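Local coordinates for protein glia-derived nexin (Homo sapiens, PDB 4DY0) that inhibits serine proteases such as thrombin, trypsin and urokinase, binds heparin, and promotes neurite extension by blocking thrombin, at residues Tyr64-Asn67 against Ile72-Lys75. Residues are numbered along the deposited sequence; the frame is centred on the assembly and turned at random.
Sequences YGVN and ILKK. With SGN (2-deoxy-6-O-sulfo-2-(sulfoamino)-alpha-D-glucopyranose), chain C.
Leu73 reaches from helix 70-81 of the serpin fold to Tyr64 and Val66, in the loop that connects this helix to helix 52-62, a worked example of a surface helix that packs a leucine inward while the neighbouring lysine meets a ligand. A single methyl does the touching. CD2 of Leu73 stands 4.1 Å from CE2 of Tyr64, meeting the ring at a slant, and 4.2 Å from CG1 of Val66, so one branch tip touches both, in directions roughly at right angles. With chi1 of 63°, Tyr64 carries its ring between its own backbone N and carbonyl carbon, and from there the CE2 side leans toward the helix. The contact is small and wholly apolar; Leu8 of helix 5-26 touches both Tyr64 and Leu73, and Val114 of helix 105-115 also packs on the leucine. The Gln47 side-chain amide makes two hydrogen bonds to the loop, NE2 to Tyr64 O and OE1 from Val66 N.

The next residue of the helix faces heparin instead. Lys74 runs extended, its chain passing alongside O1S of the N-sulfo group of SGN, and its NZ forms a salt bridge with Asp113 OD2. The lysine meets the sulfo group chiefly along its aliphatic part: the closest approach is 3.4 Å, from Lys74 CD to SGN O1S, whereas Lys74 NZ lies 3.9 Å from the same oxygen.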
ATOM      1  N   TYR A  64      15.274  10.993  -5.983  1.00 44.13           N
ATOM      2  CA  TYR A  64      15.026  12.413  -5.743  1.00 44.42           C
ATOM      3  C   TYR A  64      15.259  12.793  -4.288  1.00 44.69           C
ATOM      4  O   TYR A  64      15.244  11.937  -3.401  1.00 44.01           O
ATOM      5  CB  TYR A  64      13.610  12.811  -6.167  1.00 41.20           C
ATOM      6  CG  TYR A  64      12.503  12.128  -5.392  1.00 41.32           C
ATOM      7  CD1 TYR A  64      11.849  11.020  -5.915  1.00 37.81           C
ATOM      8  CD2 TYR A  64      12.105  12.597  -4.145  1.00 38.58           C
ATOM      9  CE1 TYR A  64      10.833  10.398  -5.224  1.00 36.00           C
ATOM     10  CE2 TYR A  64      11.086  11.975  -3.440  1.00 35.43           C
ATOM     11  CZ  TYR A  64      10.455  10.876  -3.988  1.00 37.15           C
ATOM     12  OH  TYR A  64       9.441  10.246  -3.303  1.00 36.18           O
ATOM     13  N   GLY A  65      15.483  14.080  -4.050  1.00 43.92           N
ATOM     14  CA  GLY A  65      15.640  14.591  -2.695  1.00 43.57           C
ATOM     15  C   GLY A  65      14.380  15.312  -2.255  1.00 47.58           C
ATOM     16  O   GLY A  65      13.754  16.019  -3.048  1.00 51.35           O
ATOM     17  N   VAL A  66      13.998  15.132  -0.995  1.00 44.83           N
ATOM     18  CA  VAL A  66      12.797  15.774  -0.477  1.00 47.01           C
ATOM     19  C   VAL A  66      12.936  17.294  -0.484  1.00 49.25           C
ATOM     20  O   VAL A  66      12.002  18.005  -0.854  1.00 48.38           O
ATOM     21  CB  VAL A  66      12.453  15.289   0.938  1.00 45.17           C
ATOM     22  CG1 VAL A  66      11.255  16.053   1.476  1.00 50.23           C
ATOM     23  CG2 VAL A  66      12.166  13.801   0.922  1.00 47.64           C
ATOM     24  N   ASN A  67      14.102  17.787  -0.071  1.00 51.86           N
ATOM     25  CA  ASN A  67      14.401  19.214  -0.146  1.00 59.46           C
ATOM     26  C   ASN A  67      14.355  19.682  -1.592  1.00 59.56           C
ATOM     27  O   ASN A  67      15.169  19.256  -2.409  1.00 68.96           O
ATOM     28  CB  ASN A  67      15.787  19.515   0.430  1.00 61.49           C
ATOM     29  CG  ASN A  67      15.817  19.478   1.945  1.00 72.62           C
ATOM     30  OD1 ASN A  67      14.869  19.035   2.591  1.00 65.48           O
ATOM     31  ND2 ASN A  67      16.919  19.945   2.521  1.00 87.52           N
ATOM     32  N   ILE A  72       5.719  19.799  -3.784  1.00 44.34           N
ATOM     33  CA  ILE A  72       5.042  18.892  -4.709  1.00 42.91           C
ATOM     34  C   ILE A  72       4.566  17.630  -3.988  1.00 40.59           C
ATOM     35  O   ILE A  72       3.406  17.237  -4.102  1.00 38.85           O
ATOM     36  CB  ILE A  72       5.952  18.505  -5.892  1.00 43.52           C
ATOM     37  CG1 ILE A  72       6.502  19.764  -6.572  1.00 50.10           C
ATOM     38  CG2 ILE A  72       5.191  17.659  -6.893  1.00 39.93           C
ATOM     39  CD1 ILE A  72       7.314  19.483  -7.824  1.00 49.08           C
ATOM     40  N   LEU A  73       5.469  17.002  -3.244  1.00 40.06           N
ATOM     41  CA  LEU A  73       5.116  15.850  -2.422  1.00 38.21           C
ATOM     42  C   LEU A  73       3.911  16.169  -1.550  1.00 39.62           C
ATOM     43  O   LEU A  73       2.972  15.378  -1.453  1.00 40.88           O
ATOM     44  CB  LEU A  73       6.293  15.458  -1.532  1.00 36.08           C
ATOM     45  CG  LEU A  73       7.240  14.354  -2.001  1.00 36.45           C
ATOM     46  CD1 LEU A  73       7.133  14.113  -3.496  1.00 37.74           C
ATOM     47  CD2 LEU A  73       8.676  14.666  -1.578  1.00 33.69           C
ATOM     48  N   LYS A  74       3.949  17.334  -0.912  1.00 40.04           N
ATOM     49  CA  LYS A  74       2.878  17.759  -0.022  1.00 41.20           C
ATOM     50  C   LYS A  74       1.549  17.878  -0.764  1.00 41.68           C
ATOM     51  O   LYS A  74       0.525  17.378  -0.301  1.00 40.08           O
ATOM     52  CB  LYS A  74       3.234  19.097   0.633  1.00 43.13           C
ATOM     53  CG  LYS A  74       2.231  19.560   1.668  1.00 42.54           C
ATOM     54  CD  LYS A  74       2.508  20.983   2.105  1.00 46.48           C
ATOM     55  CE  LYS A  74       1.403  21.495   3.012  1.00 45.83           C
ATOM     56  NZ  LYS A  74       1.496  22.965   3.207  1.00 52.76           N
ATOM     57  N   LYS A  75       1.576  18.546  -1.915  1.00 43.74           N
ATOM     58  CA  LYS A  75       0.376  18.743  -2.724  1.00 43.18           C
ATOM     59  C   LYS A  75      -0.248  17.401  -3.098  1.00 43.76           C
ATOM     60  O   LYS A  75      -1.470  17.233  -3.048  1.00 41.45           O
ATOM     61  CB  LYS A  75       0.711  19.545  -3.987  1.00 45.30           C
ATOM     62  CG  LYS A  75      -0.494  20.145  -4.699  1.00 45.70           C
TER
HETATM   63  C1  SGN C   2      -1.990  26.186  -0.231  1.00142.84           C
HETATM   64  C2  SGN C   2      -0.730  25.472  -0.714  1.00136.78           C
HETATM   65  C3  SGN C   2       0.472  26.429  -0.709  1.00114.42           C
HETATM   66  C4  SGN C   2       0.555  27.209   0.607  1.00121.41           C
HETATM   67  C5  SGN C   2      -0.800  27.818   0.953  1.00145.76           C
HETATM   68  C6  SGN C   2      -0.653  29.325   1.199  1.00144.16           C
HETATM   69  N2  SGN C   2      -0.459  24.272   0.096  1.00156.84           N
HETATM   70  O3  SGN C   2       0.364  27.346  -1.812  1.00 79.97           O
HETATM   71  O5  SGN C   2      -1.723  27.591  -0.122  1.00146.15           O
HETATM   72  O6  SGN C   2      -1.484  30.045   0.278  1.00164.08           O
HETATM   73  S1  SGN C   2      -0.456  22.923  -0.861  1.00159.63           S
HETATM   74  O1S SGN C   2       0.783  22.080  -0.553  1.00142.48           O
HETATM   75  O2S SGN C   2      -1.713  22.091  -0.591  1.00110.62           O
HETATM   76  O3S SGN C   2      -0.433  23.341  -2.334  1.00176.42           O
HETATM   77  S2  SGN C   2      -2.851  30.603   0.702  1.00132.07           S
HETATM   78  O4S SGN C   2      -3.051  31.986   0.082  1.00118.02           O
HETATM   79  O5S SGN C   2      -3.963  29.669   0.215  1.00120.22           O
HETATM   80  O6S SGN C   2      -2.912  30.718   2.227  1.00114.69           O